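Local structure of uncharacterized protein (4XE7) at residues E222-E227 against K366-G371; G229-I234 against N244-D249; L207-D212 against I391-I396; S354-W359 against R382-Q387. The protein probably assembles into ATP-dependent, actin-like filaments of the bacterial cytoskeleton, which in ParM proteins push plasmid copies apart, and is nucleotide-free here. All coordinates share one frame; numbering follows the deposited sequence.

All four contacts converge on the five-stranded sheet 251-260, 242-248, 232-237, 366-370, 390-391. Contact 2 is its antiparallel backbone ladder, largely buried. Contacts 1 and 3, about 7 Å apart between centres, lie on the sheet face lined by Ile368 and Ile391. Contact 1, partly buried, brings a loop there through a lysine; contact 3, buried, brings the end of helix 205-210 through aliphatic packing, an amide and a water. Contact 4 lies on the other face, lined by Asn367, Val369 and Phe390; it is partly buried and purely side-chain packing. Glu230, at the edge of contact 2, supplies the main partner of Lys366 in contact 1.

Contact 1. Residues E222-E227 against K366-G371; sequences EGMDAE and KNIVVG
Lys366 opens strand 366-370 and reaches loop 222-227 with a twice-bent side chain. The bends, at chi2 (-75°) and chi4 (-60°), carry it across Met224, where Lys366 CE lies 3.6 Å from Met224 CG, and on to the loop backbone. There Lys366 NZ donates to Asp225 O at 3.1 Å, approaching from above the carbonyl plane, 41° out of it. The same ammonium forms a long salt bridge with Glu227, NZ to OE1 3.8 Å; its closer, main salt bridge is with Glu230 OE1. Two residues on, Ile368 meets the sulfur of Met224: Ile368 CD1 is 3.8 Å from Met224 SD, and the two side chains cross at about a right angle. Met224 thus lies against both strand residues, while Val206 and Leu210 of helix 205-210, Tyr232 and Ile391 complete its surroundings. The strand ends at Val370, and Gly371 follows, probably the start of the glycine-rich adenosine motif of actin-like proteins. One amine serving a backbone carbonyl and two carboxylates beside a buried thioether implies a loop held by charge on its outer side and by apolar packing within, with the nearby glutamates probably stabilising the protonated lysine.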
loop_
_atom_site.group_PDB
_atom_site.type_symbol
_atom_site.label_atom_id
_atom_site.label_comp_id
_atom_site.label_asym_id
_atom_site.label_seq_id
_atom_site.Cartn_x
_atom_site.Cartn_y
_atom_site.Cartn_z
ATOM N N GLU A 222 4.581 -14.066 -14.973
ATOM C CA GLU A 222 4.869 -13.859 -16.384
ATOM C C GLU A 222 4.699 -12.387 -16.712
ATOM O O GLU A 222 3.721 -11.765 -16.300
ATOM C CB GLU A 222 3.965 -14.723 -17.264
ATOM C CG GLU A 222 4.733 -15.531 -18.292
ATOM C CD GLU A 222 5.687 -16.522 -17.649
ATOM O OE1 GLU A 222 5.234 -17.622 -17.268
ATOM O OE2 GLU A 222 6.887 -16.193 -17.508
ATOM N N GLY A 223 5.666 -11.823 -17.426
ATOM C CA GLY A 223 5.606 -10.419 -17.780
ATOM C C GLY A 223 6.961 -9.795 -18.038
ATOM O O GLY A 223 7.158 -9.122 -19.047
ATOM N N MET A 224 7.901 -10.012 -17.128
ATOM C CA MET A 224 9.225 -9.431 -17.289
ATOM C C MET A 224 10.309 -10.493 -17.314
ATOM O O MET A 224 10.408 -11.318 -16.399
ATOM C CB MET A 224 9.508 -8.427 -16.171
ATOM C CG MET A 224 10.763 -7.599 -16.392
ATOM S SD MET A 224 10.924 -6.258 -15.195
ATOM C CE MET A 224 12.101 -6.952 -14.036
ATOM N N ASP A 225 11.125 -10.462 -18.363
ATOM C CA ASP A 225 12.249 -11.381 -18.488
ATOM C C ASP A 225 13.529 -10.689 -18.036
ATOM O O ASP A 225 14.172 -9.975 -18.810
ATOM C CB ASP A 225 12.382 -11.887 -19.923
ATOM C CG ASP A 225 11.200 -12.735 -20.352
ATOM O OD1 ASP A 225 10.800 -12.644 -21.533
ATOM O OD2 ASP A 225 10.667 -13.487 -19.506
ATOM N N ALA A 226 13.883 -10.914 -16.773
ATOM C CA ALA A 226 14.945 -10.171 -16.111
ATOM C C ALA A 226 16.326 -10.742 -16.378
ATOM O O ALA A 226 16.552 -11.943 -16.229
ATOM C CB ALA A 226 14.692 -10.128 -14.607
ATOM N N GLU A 227 17.246 -9.871 -16.776
ATOM C CA GLU A 227 18.665 -10.213 -16.806
ATOM C C GLU A 227 19.353 -9.449 -15.686
ATOM O O GLU A 227 19.042 -8.281 -15.436
ATOM C CB GLU A 227 19.304 -9.882 -18.154
ATOM C CG GLU A 227 19.029 -10.901 -19.255
ATOM C CD GLU A 227 17.581 -10.904 -19.709
ATOM O OE1 GLU A 227 17.048 -9.817 -20.022
ATOM O OE2 GLU A 227 16.976 -11.995 -19.750
ATOM N N LYS A 366 14.694 -1.844 -18.828
ATOM C CA LYS A 366 13.289 -2.128 -18.619
ATOM C C LYS A 366 12.565 -0.836 -18.232
ATOM O O LYS A 366 13.036 -0.079 -17.385
ATOM C CB LYS A 366 13.113 -3.193 -17.530
ATOM C CG LYS A 366 13.701 -4.553 -17.890
ATOM C CD LYS A 366 12.816 -5.273 -18.902
ATOM C CE LYS A 366 13.146 -6.766 -18.995
ATOM N NZ LYS A 366 14.541 -6.993 -19.403
ATOM N N ASN A 367 11.430 -0.575 -18.850
ATOM C CA ASN A 367 10.630 0.569 -18.432
ATOM C C ASN A 367 9.335 0.087 -17.769
ATOM O O ASN A 367 8.461 -0.470 -18.427
ATOM C CB ASN A 367 10.360 1.489 -19.630
ATOM C CG ASN A 367 9.956 2.900 -19.211
ATOM O OD1 ASN A 367 10.104 3.281 -18.045
ATOM N ND2 ASN A 367 9.422 3.673 -20.157
ATOM N N ILE A 368 9.233 0.289 -16.454
ATOM C CA ILE A 368 8.155 -0.298 -15.661
ATOM C C ILE A 368 7.151 0.741 -15.155
ATOM O O ILE A 368 7.555 1.818 -14.733
ATOM C CB ILE A 368 8.740 -1.064 -14.448
ATOM C CG1 ILE A 368 9.845 -2.012 -14.917
ATOM C CG2 ILE A 368 7.632 -1.814 -13.705
ATOM C CD1 ILE A 368 10.573 -2.758 -13.796
ATOM N N VAL A 369 5.850 0.418 -15.202
ATOM C CA VAL A 369 4.837 1.281 -14.606
ATOM C C VAL A 369 4.187 0.583 -13.421
ATOM O O VAL A 369 3.965 -0.626 -13.441
ATOM C CB VAL A 369 3.749 1.711 -15.616
ATOM C CG1 VAL A 369 4.348 2.602 -16.682
ATOM C CG2 VAL A 369 3.037 0.486 -16.248
ATOM N N VAL A 370 3.928 1.351 -12.366
ATOM C CA VAL A 370 3.227 0.854 -11.185
ATOM C C VAL A 370 2.350 1.974 -10.712
ATOM O O VAL A 370 2.487 3.096 -11.198
ATOM C CB VAL A 370 4.187 0.418 -10.040
ATOM C CG1 VAL A 370 5.107 -0.677 -10.507
ATOM C CG2 VAL A 370 4.984 1.598 -9.536
ATOM N N GLY A 371 1.451 1.684 -9.769
ATOM C CA GLY A 371 0.641 2.720 -9.156
ATOM C C GLY A 371 -0.790 2.648 -9.649
ATOM O O GLY A 371 -1.051 1.998 -10.650
#

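Contact 2. Residues G229-I234 against N244-D249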
loop_
_atom_site.group_PDB
_atom_site.type_symbol
_atom_site.label_atom_id
_atom_site.label_comp_id
_atom_site.label_asym_id
_atom_site.label_seq_id
_atom_site.Cartn_x
_atom_site.Cartn_y
_atom_site.Cartn_z
ATOM N N GLY A 229 21.736 -7.235 -13.500
ATOM C CA GLY A 229 22.557 -6.052 -13.698
ATOM C C GLY A 229 21.983 -5.043 -14.673
ATOM O O GLY A 229 22.615 -4.022 -14.977
ATOM N N GLU A 230 20.786 -5.328 -15.174
ATOM C CA GLU A 230 20.118 -4.407 -16.087
ATOM C C GLU A 230 19.550 -3.216 -15.312
ATOM O O GLU A 230 19.301 -3.299 -14.111
ATOM C CB GLU A 230 19.007 -5.117 -16.866
ATOM C CG GLU A 230 17.797 -5.471 -16.021
ATOM C CD GLU A 230 16.793 -6.339 -16.761
ATOM O OE1 GLU A 230 16.820 -6.349 -18.010
ATOM O OE2 GLU A 230 15.980 -7.013 -16.088
ATOM N N SER A 231 19.361 -2.105 -16.011
ATOM C CA SER A 231 18.797 -0.922 -15.392
ATOM C C SER A 231 17.270 -0.918 -15.514
ATOM O O SER A 231 16.701 -1.452 -16.469
ATOM C CB SER A 231 19.394 0.335 -16.016
ATOM O OG SER A 231 19.090 0.406 -17.395
ATOM N N TYR A 232 16.624 -0.324 -14.520
ATOM C CA TYR A 232 15.182 -0.280 -14.427
ATOM C C TYR A 232 14.700 1.156 -14.291
ATOM O O TYR A 232 15.159 1.887 -13.415
ATOM C CB TYR A 232 14.695 -1.068 -13.202
ATOM C CG TYR A 232 15.206 -2.481 -13.074
ATOM C CD1 TYR A 232 14.622 -3.518 -13.802
ATOM C CD2 TYR A 232 16.240 -2.793 -12.197
ATOM C CE1 TYR A 232 15.068 -4.823 -13.680
ATOM C CE2 TYR A 232 16.693 -4.098 -12.064
ATOM C CZ TYR A 232 16.102 -5.111 -12.812
ATOM O OH TYR A 232 16.541 -6.415 -12.698
ATOM N N ALA A 233 13.747 1.557 -15.115
ATOM C CA ALA A 233 12.990 2.740 -14.776
ATOM C C ALA A 233 11.709 2.263 -14.100
ATOM O O ALA A 233 11.005 1.398 -14.625
ATOM C CB ALA A 233 12.691 3.599 -16.014
ATOM N N ILE A 234 11.429 2.785 -12.914
ATOM C CA ILE A 234 10.150 2.506 -12.282
ATOM C C ILE A 234 9.342 3.785 -12.174
ATOM O O ILE A 234 9.699 4.725 -11.458
ATOM C CB ILE A 234 10.310 1.865 -10.893
ATOM C CG1 ILE A 234 11.185 0.603 -11.000
ATOM C CG2 ILE A 234 8.941 1.492 -10.343
ATOM C CD1 ILE A 234 11.473 -0.091 -9.675
ATOM N N ASN A 244 9.088 9.374 -11.529
ATOM C CA ASN A 244 9.903 8.647 -12.505
ATOM C C ASN A 244 11.271 8.330 -11.913
ATOM O O ASN A 244 12.146 9.181 -11.889
ATOM C CB ASN A 244 10.049 9.448 -13.796
ATOM C CG ASN A 244 8.716 9.953 -14.313
ATOM O OD1 ASN A 244 8.364 11.126 -14.144
ATOM N ND2 ASN A 244 7.949 9.056 -14.917
ATOM N N ALA A 245 11.426 7.108 -11.410
ATOM C CA ALA A 245 12.662 6.689 -10.755
ATOM C C ALA A 245 13.525 5.865 -11.697
ATOM O O ALA A 245 13.014 5.016 -12.429
ATOM C CB ALA A 245 12.349 5.883 -9.478
ATOM N N PHE A 246 14.832 6.116 -11.685
ATOM C CA PHE A 246 15.746 5.319 -12.497
ATOM C C PHE A 246 16.806 4.668 -11.626
ATOM O O PHE A 246 17.507 5.336 -10.863
ATOM C CB PHE A 246 16.381 6.175 -13.579
ATOM C CG PHE A 246 17.366 5.438 -14.443
ATOM C CD1 PHE A 246 17.032 4.227 -15.031
ATOM C CD2 PHE A 246 18.613 5.982 -14.700
ATOM C CE1 PHE A 246 17.928 3.570 -15.841
ATOM C CE2 PHE A 246 19.524 5.327 -15.513
ATOM C CZ PHE A 246 19.173 4.115 -16.085
ATOM N N PHE A 247 16.902 3.350 -11.734
ATOM C CA PHE A 247 17.854 2.576 -10.937
ATOM C C PHE A 247 18.906 1.931 -11.829
ATOM O O PHE A 247 18.580 1.219 -12.786
ATOM C CB PHE A 247 17.130 1.496 -10.131
ATOM C CG PHE A 247 16.109 2.026 -9.164
ATOM C CD1 PHE A 247 16.477 2.390 -7.872
ATOM C CD2 PHE A 247 14.773 2.135 -9.532
ATOM C CE1 PHE A 247 15.527 2.869 -6.973
ATOM C CE2 PHE A 247 13.822 2.616 -8.641
ATOM C CZ PHE A 247 14.196 2.979 -7.357
ATOM N N GLU A 248 20.169 2.182 -11.505
ATOM C CA GLU A 248 21.299 1.683 -12.270
ATOM C C GLU A 248 22.264 1.040 -11.296
ATOM O O GLU A 248 22.622 1.655 -10.292
ATOM C CB GLU A 248 21.974 2.826 -13.033
ATOM C CG GLU A 248 22.525 2.471 -14.399
ATOM C CD GLU A 248 22.968 3.704 -15.189
ATOM O OE1 GLU A 248 22.847 4.840 -14.669
ATOM O OE2 GLU A 248 23.430 3.534 -16.338
ATOM N N ASP A 249 22.662 -0.198 -11.576
ATOM C CA ASP A 249 23.589 -0.914 -10.713
ATOM C C ASP A 249 23.082 -0.954 -9.273
ATOM O O ASP A 249 23.854 -0.797 -8.328
ATOM C CB ASP A 249 24.978 -0.265 -10.774
ATOM C CG ASP A 249 25.605 -0.358 -12.154
ATOM O OD1 ASP A 249 25.656 -1.479 -12.705
ATOM O OD2 ASP A 249 26.025 0.689 -12.693
HETATM O O HOH W 1 21.747 -1.406 -14.142
#
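Tyr232 and Phe247 form a hydrogen-bonded antiparallel pair, with Phe247 N to Tyr232 O at 2.8 Å and Tyr232 N to Phe247 O at 3.0 Å. The first of these bonds is nearly straight (174°). Ile234 and Ala245 repeat the pattern, Ile234 N to Ala245 O at 2.8 Å and Ala245 N to Ile234 O at 2.9 Å. Between them Ala233 and Phe246 make a non-hydrogen-bonded pair. On the face of Tyr232 and Ile234, Ile234 CD1 packs 3.7 Å from Phe247 CE2. On the other face the Phe246 ring, with CG anti to the backbone N (chi1 179°), lies along the neighbouring strand and brings CE1 to 3.6 Å from Ser231 CB. Past the ladder, a water gives a hydrogen to Gly229 O (2.9 Å) and accepts one from Asp249 N, bridging the two backbones where direct pairing has stopped. Farther out, Phe358 of helix 337-362 covers Ala233 and Phe246, and strands 366-370 and 251-260 flank the pair. The hairpin 232-237/242-248 is consistent with the second phosphate-binding hairpin of actin-like ATPases. Its chemistry implies that the paired backbone N-H and C=O groups of Tyr232, Ile234, Ala245 and Phe247 satisfy each other, with a phenyl ring packed on each face.

Contact 3. Residues L207-D212 against I391-I396; sequences LAILFD and ILPKNI
Ile209 packs on Pro393 while Asn395 reaches for the last turn of helix 205-210, an end-of-helix contact within the probable actin-like ATPase fold. The two apolar side chains lie at an angle to each other. Ile209 CG1 stands beside its backbone N (chi1 -71°) and meets the far corner of the proline ring, 4.0 Å from Pro393 CG; the other branch, Ile209 CG2, faces Pro393 CB at 4.2 Å and Ile391 CG2 also at 4.2 Å. Ile209 thereby spans the proline and the end of strand 390-391, with Ile368 of the adjoining strand and Phe402 of helix 402-418 packed around it. Polar groups meet to one side of this patch. Pro393 to Ile396 forms a type I beta turn, closed by Ile396 N to Pro393 O at 3.1 Å, and Asn395 projects from it toward the helix. A chi1 of 45°, which sets CG between the backbone N and the carbonyl carbon, lets the amide face the helix end. Asn395 ND2 gives a weak hydrogen bond to Ala208 O, 3.2 Å long and bent to 129° at the hydrogen. The helix stops just beyond, Phe211 being the first residue to leave helical angles. Asp212, next along, is salt-bridged to Arg405 of helix 402-418, a second tie in the same region. The amide oxygen is used as well: one water donates both to Ile209 O at 2.6 Å and to Asn395 OD1 at 2.7 Å.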
loop_
_atom_site.group_PDB
_atom_site.type_symbol
_atom_site.label_atom_id
_atom_site.label_comp_id
_atom_site.label_asym_id
_atom_site.label_seq_id
_atom_site.Cartn_x
_atom_site.Cartn_y
_atom_site.Cartn_z
ATOM N N LEU A 207 11.535 -7.396 -7.226
ATOM C CA LEU A 207 11.185 -8.739 -6.767
ATOM C C LEU A 207 9.671 -8.991 -6.829
ATOM O O LEU A 207 9.241 -10.072 -7.236
ATOM C CB LEU A 207 11.695 -8.974 -5.343
ATOM C CG LEU A 207 13.164 -9.359 -5.259
ATOM C CD1 LEU A 207 13.644 -9.367 -3.809
ATOM C CD2 LEU A 207 13.358 -10.715 -5.915
ATOM N N ALA A 208 8.878 -7.992 -6.443
ATOM C CA ALA A 208 7.424 -8.162 -6.359
ATOM C C ALA A 208 6.786 -8.134 -7.738
ATOM O O ALA A 208 5.652 -8.572 -7.911
ATOM C CB ALA A 208 6.801 -7.103 -5.479
ATOM N N ILE A 209 7.513 -7.612 -8.719
ATOM C CA ILE A 209 7.041 -7.667 -10.094
ATOM C C ILE A 209 7.372 -9.026 -10.694
ATOM O O ILE A 209 6.554 -9.620 -11.406
ATOM C CB ILE A 209 7.642 -6.518 -10.912
ATOM C CG1 ILE A 209 6.991 -5.208 -10.447
ATOM C CG2 ILE A 209 7.435 -6.741 -12.405
ATOM C CD1 ILE A 209 7.812 -3.976 -10.715
ATOM N N LEU A 210 8.550 -9.541 -10.359
ATOM C CA LEU A 210 9.011 -10.814 -10.916
ATOM C C LEU A 210 8.412 -12.042 -10.240
ATOM O O LEU A 210 8.217 -13.062 -10.891
ATOM C CB LEU A 210 10.532 -10.915 -10.824
ATOM C CG LEU A 210 11.396 -9.983 -11.673
ATOM C CD1 LEU A 210 12.833 -10.149 -11.224
ATOM C CD2 LEU A 210 11.255 -10.318 -13.142
ATOM N N PHE A 211 8.151 -11.965 -8.933
ATOM C CA PHE A 211 7.720 -13.160 -8.200
ATOM C C PHE A 211 6.453 -12.946 -7.386
ATOM O O PHE A 211 6.132 -11.823 -6.978
ATOM C CB PHE A 211 8.856 -13.648 -7.292
ATOM C CG PHE A 211 10.104 -14.025 -8.048
ATOM C CD1 PHE A 211 10.230 -15.279 -8.623
ATOM C CD2 PHE A 211 11.141 -13.123 -8.200
ATOM C CE1 PHE A 211 11.375 -15.630 -9.329
ATOM C CE2 PHE A 211 12.293 -13.472 -8.909
ATOM C CZ PHE A 211 12.404 -14.724 -9.473
ATOM N N ASP A 212 5.723 -14.035 -7.173
ATOM C CA ASP A 212 4.558 -14.044 -6.286
ATOM C C ASP A 212 4.707 -15.268 -5.365
ATOM O O ASP A 212 5.537 -16.142 -5.632
ATOM C CB ASP A 212 3.257 -14.086 -7.109
ATOM C CG ASP A 212 2.004 -13.788 -6.286
ATOM O OD1 ASP A 212 2.115 -13.443 -5.094
ATOM O OD2 ASP A 212 0.888 -13.878 -6.856
ATOM N N ILE A 391 7.256 -2.817 -19.237
ATOM C CA ILE A 391 6.621 -3.772 -18.343
ATOM C C ILE A 391 5.400 -3.178 -17.652
ATOM O O ILE A 391 5.498 -2.183 -16.928
ATOM C CB ILE A 391 7.601 -4.262 -17.257
ATOM C CG1 ILE A 391 8.870 -4.838 -17.898
ATOM C CG2 ILE A 391 6.929 -5.268 -16.358
ATOM C CD1 ILE A 391 8.599 -5.936 -18.897
ATOM N N LEU A 392 4.249 -3.782 -17.896
ATOM C CA LEU A 392 3.041 -3.473 -17.145
ATOM C C LEU A 392 2.774 -4.737 -16.344
ATOM O O LEU A 392 2.318 -5.722 -16.906
ATOM C CB LEU A 392 1.878 -3.121 -18.077
ATOM C CG LEU A 392 0.716 -2.273 -17.560
ATOM C CD1 LEU A 392 -0.215 -1.891 -18.710
ATOM C CD2 LEU A 392 -0.047 -3.013 -16.475
ATOM N N PRO A 393 3.107 -4.725 -15.043
ATOM C CA PRO A 393 3.104 -5.944 -14.217
ATOM C C PRO A 393 1.732 -6.605 -14.177
ATOM O O PRO A 393 0.721 -5.902 -14.035
ATOM C CB PRO A 393 3.506 -5.440 -12.805
ATOM C CG PRO A 393 4.150 -4.085 -13.032
ATOM C CD PRO A 393 3.458 -3.521 -14.272
ATOM N N LYS A 394 1.698 -7.931 -14.304
ATOM C CA LYS A 394 0.438 -8.675 -14.292
ATOM C C LYS A 394 -0.341 -8.432 -13.004
ATOM O O LYS A 394 -1.566 -8.311 -13.028
ATOM C CB LYS A 394 0.698 -10.172 -14.476
ATOM C CG LYS A 394 0.877 -10.595 -15.919
ATOM C CD LYS A 394 -0.280 -11.460 -16.387
ATOM C CE LYS A 394 -0.065 -11.962 -17.808
ATOM N NZ LYS A 394 -1.259 -11.726 -18.669
ATOM N N ASN A 395 0.391 -8.343 -11.898
ATOM C CA ASN A 395 -0.162 -8.118 -10.560
ATOM C C ASN A 395 -0.187 -6.641 -10.135
ATOM O O ASN A 395 -0.081 -6.313 -8.941
ATOM C CB ASN A 395 0.654 -8.915 -9.557
ATOM C CG ASN A 395 2.135 -8.767 -9.800
ATOM O OD1 ASN A 395 2.548 -7.886 -10.552
ATOM N ND2 ASN A 395 2.943 -9.629 -9.186
ATOM N N ILE A 396 -0.332 -5.762 -11.124
ATOM C CA ILE A 396 -0.421 -4.311 -10.922
ATOM C C ILE A 396 -1.430 -3.931 -9.835
ATOM O O ILE A 396 -1.277 -2.917 -9.152
ATOM C CB ILE A 396 -0.798 -3.612 -12.257
ATOM C CG1 ILE A 396 -0.794 -2.096 -12.121
ATOM C CG2 ILE A 396 -2.175 -4.101 -12.748
ATOM C CD1 ILE A 396 0.577 -1.502 -11.954
HETATM O O HOH W 2 4.338 -8.718 -12.386
#

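Contact 4. Residues S354-W359 against R382-Q387; sequences SLMKFW and RDLKEQ
This is a side-chain packing contact over one face of the sheet, between one turn of the long helix 337-362, at Leu355, Met356 and Trp359, and loop 382-387, at Leu384 and Gln387. The shortest approach is made by Trp359, whose six-membered ring presents its edge to the loop: Gln387 CB lies near the ring plane, 3.5 Å from Trp359 CZ3 and 3.6 Å from Trp359 CH2. With chi1 at -156°, Trp359 turns its indole away from the backbone N and out to the loop. The bent Gln387 chain then turns its amide almost perpendicular to the indole, the two planes being 89° apart. Over that amide comes Met356, its CE 4.2 Å from Gln387 CD. Leu384 fills the inner part: its CD1 methyl meets Leu355 CD1 end to end at 4.2 Å, and its CD2 methyl touches Met356 SD more loosely, at 4.5 Å. The indole nitrogen is engaged elsewhere, Trp359 NE1 donating to Ala364 O. Towards the sheet, Phe390 lies under both Trp359 and Leu384, and Val369 under Leu355. Helix 337-362 leads into strand 366-370, and loop 382-387 lies on the helical connection from that strand to its parallel neighbour 390-391, consistent with a beta-alpha-beta unit of an actin-like domain, whose helical layer covers one sheet face.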
loop_
_atom_site.group_PDB
_atom_site.type_symbol
_atom_site.label_atom_id
_atom_site.label_comp_id
_atom_site.label_asym_id
_atom_site.label_seq_id
_atom_site.Cartn_x
_atom_site.Cartn_y
_atom_site.Cartn_z
ATOM N N SER A 354 5.137 11.130 -21.609
ATOM C CA SER A 354 6.028 11.254 -20.456
ATOM C C SER A 354 6.967 10.045 -20.291
ATOM O O SER A 354 8.188 10.190 -20.075
ATOM C CB SER A 354 5.183 11.436 -19.184
ATOM O OG SER A 354 5.971 11.255 -18.021
ATOM N N LEU A 355 6.373 8.855 -20.369
ATOM C CA LEU A 355 7.094 7.598 -20.185
ATOM C C LEU A 355 8.092 7.321 -21.303
ATOM O O LEU A 355 9.178 6.767 -21.066
ATOM C CB LEU A 355 6.107 6.431 -20.097
ATOM C CG LEU A 355 5.152 6.493 -18.908
ATOM C CD1 LEU A 355 4.045 5.486 -19.064
ATOM C CD2 LEU A 355 5.925 6.229 -17.633
ATOM N N MET A 356 7.718 7.673 -22.527
ATOM C CA MET A 356 8.639 7.459 -23.657
ATOM C C MET A 356 9.826 8.414 -23.535
ATOM O O MET A 356 10.971 8.012 -23.698
ATOM C CB MET A 356 7.919 7.629 -25.006
ATOM C CG MET A 356 6.909 6.494 -25.291
ATOM S SD MET A 356 7.635 4.828 -25.554
ATOM C CE MET A 356 8.132 4.942 -27.271
ATOM N N LYS A 357 9.558 9.665 -23.177
ATOM C CA LYS A 357 10.638 10.621 -22.970
ATOM C C LYS A 357 11.608 10.167 -21.845
ATOM O O LYS A 357 12.827 10.283 -21.979
ATOM C CB LYS A 357 10.039 11.999 -22.679
ATOM C CG LYS A 357 11.021 13.060 -22.268
ATOM C CD LYS A 357 10.337 14.420 -22.129
ATOM C CE LYS A 357 9.677 14.850 -23.428
ATOM N NZ LYS A 357 10.653 15.536 -24.322
ATOM N N PHE A 358 11.068 9.641 -20.752
ATOM C CA PHE A 358 11.901 9.199 -19.651
ATOM C C PHE A 358 12.727 7.994 -20.071
ATOM O O PHE A 358 13.843 7.821 -19.617
ATOM C CB PHE A 358 11.075 8.839 -18.413
ATOM C CG PHE A 358 11.901 8.677 -17.162
ATOM C CD1 PHE A 358 12.643 9.742 -16.673
ATOM C CD2 PHE A 358 11.934 7.469 -16.467
ATOM C CE1 PHE A 358 13.394 9.616 -15.511
ATOM C CE2 PHE A 358 12.683 7.341 -15.291
ATOM C CZ PHE A 358 13.418 8.417 -14.822
ATOM N N TRP A 359 12.136 7.139 -20.901
ATOM C CA TRP A 359 12.835 5.976 -21.401
ATOM C C TRP A 359 14.071 6.403 -22.200
ATOM O O TRP A 359 15.142 5.831 -22.020
ATOM C CB TRP A 359 11.896 5.132 -22.255
ATOM C CG TRP A 359 12.242 3.685 -22.375
ATOM C CD1 TRP A 359 13.404 3.062 -22.002
ATOM C CD2 TRP A 359 11.390 2.666 -22.893
ATOM N NE1 TRP A 359 13.327 1.714 -22.279
ATOM C CE2 TRP A 359 12.094 1.446 -22.830
ATOM C CE3 TRP A 359 10.089 2.670 -23.415
ATOM C CZ2 TRP A 359 11.542 0.235 -23.252
ATOM C CZ3 TRP A 359 9.543 1.467 -23.858
ATOM C CH2 TRP A 359 10.269 0.267 -23.765
ATOM N N ARG A 382 -1.705 -0.406 -21.789
ATOM C CA ARG A 382 -1.336 -1.776 -22.189
ATOM C C ARG A 382 -0.811 -1.870 -23.629
ATOM O O ARG A 382 -0.090 -2.800 -23.954
ATOM C CB ARG A 382 -2.517 -2.731 -22.014
ATOM C CG ARG A 382 -3.635 -2.446 -22.953
ATOM C CD ARG A 382 -4.753 -3.414 -22.743
ATOM N NE ARG A 382 -5.886 -3.082 -23.592
ATOM C CZ ARG A 382 -7.013 -3.772 -23.596
ATOM N NH1 ARG A 382 -7.130 -4.817 -22.790
ATOM N NH2 ARG A 382 -8.006 -3.425 -24.399
ATOM N N ASP A 383 -1.164 -0.904 -24.477
ATOM C CA ASP A 383 -0.571 -0.784 -25.813
ATOM C C ASP A 383 0.958 -0.657 -25.785
ATOM O O ASP A 383 1.642 -1.107 -26.707
ATOM C CB ASP A 383 -1.134 0.437 -26.556
ATOM C CG ASP A 383 -2.569 0.246 -27.017
ATOM O OD1 ASP A 383 -3.100 -0.882 -26.918
ATOM O OD2 ASP A 383 -3.159 1.237 -27.495
ATOM N N LEU A 384 1.505 -0.031 -24.744
ATOM C CA LEU A 384 2.962 0.157 -24.693
ATOM C C LEU A 384 3.698 -1.158 -24.498
ATOM O O LEU A 384 4.914 -1.229 -24.691
ATOM C CB LEU A 384 3.350 1.124 -23.584
ATOM C CG LEU A 384 2.844 2.541 -23.816
ATOM C CD1 LEU A 384 3.108 3.362 -22.571
ATOM C CD2 LEU A 384 3.549 3.147 -25.005
ATOM N N LYS A 385 2.972 -2.201 -24.116
ATOM C CA LYS A 385 3.584 -3.525 -23.987
ATOM C C LYS A 385 4.198 -4.011 -25.295
ATOM O O LYS A 385 5.021 -4.920 -25.289
ATOM C CB LYS A 385 2.564 -4.559 -23.494
ATOM C CG LYS A 385 2.180 -4.406 -22.037
ATOM C CD LYS A 385 1.870 -5.748 -21.404
ATOM C CE LYS A 385 0.403 -6.059 -21.455
ATOM N NZ LYS A 385 0.119 -7.306 -20.676
ATOM N N GLU A 386 3.808 -3.400 -26.410
ATOM C CA GLU A 386 4.412 -3.732 -27.697
ATOM C C GLU A 386 5.862 -3.258 -27.765
ATOM O O GLU A 386 6.661 -3.804 -28.517
ATOM C CB GLU A 386 3.609 -3.132 -28.853
ATOM C CG GLU A 386 2.500 -4.029 -29.353
ATOM C CD GLU A 386 3.022 -5.344 -29.923
ATOM O OE1 GLU A 386 3.199 -6.312 -29.147
ATOM O OE2 GLU A 386 3.256 -5.408 -31.151
ATOM N N GLN A 387 6.195 -2.239 -26.985
ATOM C CA GLN A 387 7.581 -1.801 -26.877
ATOM C C GLN A 387 8.373 -2.857 -26.112
ATOM O O GLN A 387 7.988 -3.225 -25.009
ATOM C CB GLN A 387 7.662 -0.453 -26.158
ATOM C CG GLN A 387 6.753 0.628 -26.730
ATOM C CD GLN A 387 7.105 0.954 -28.165
ATOM O OE1 GLN A 387 8.270 0.857 -28.562
ATOM N NE2 GLN A 387 6.103 1.325 -28.959
#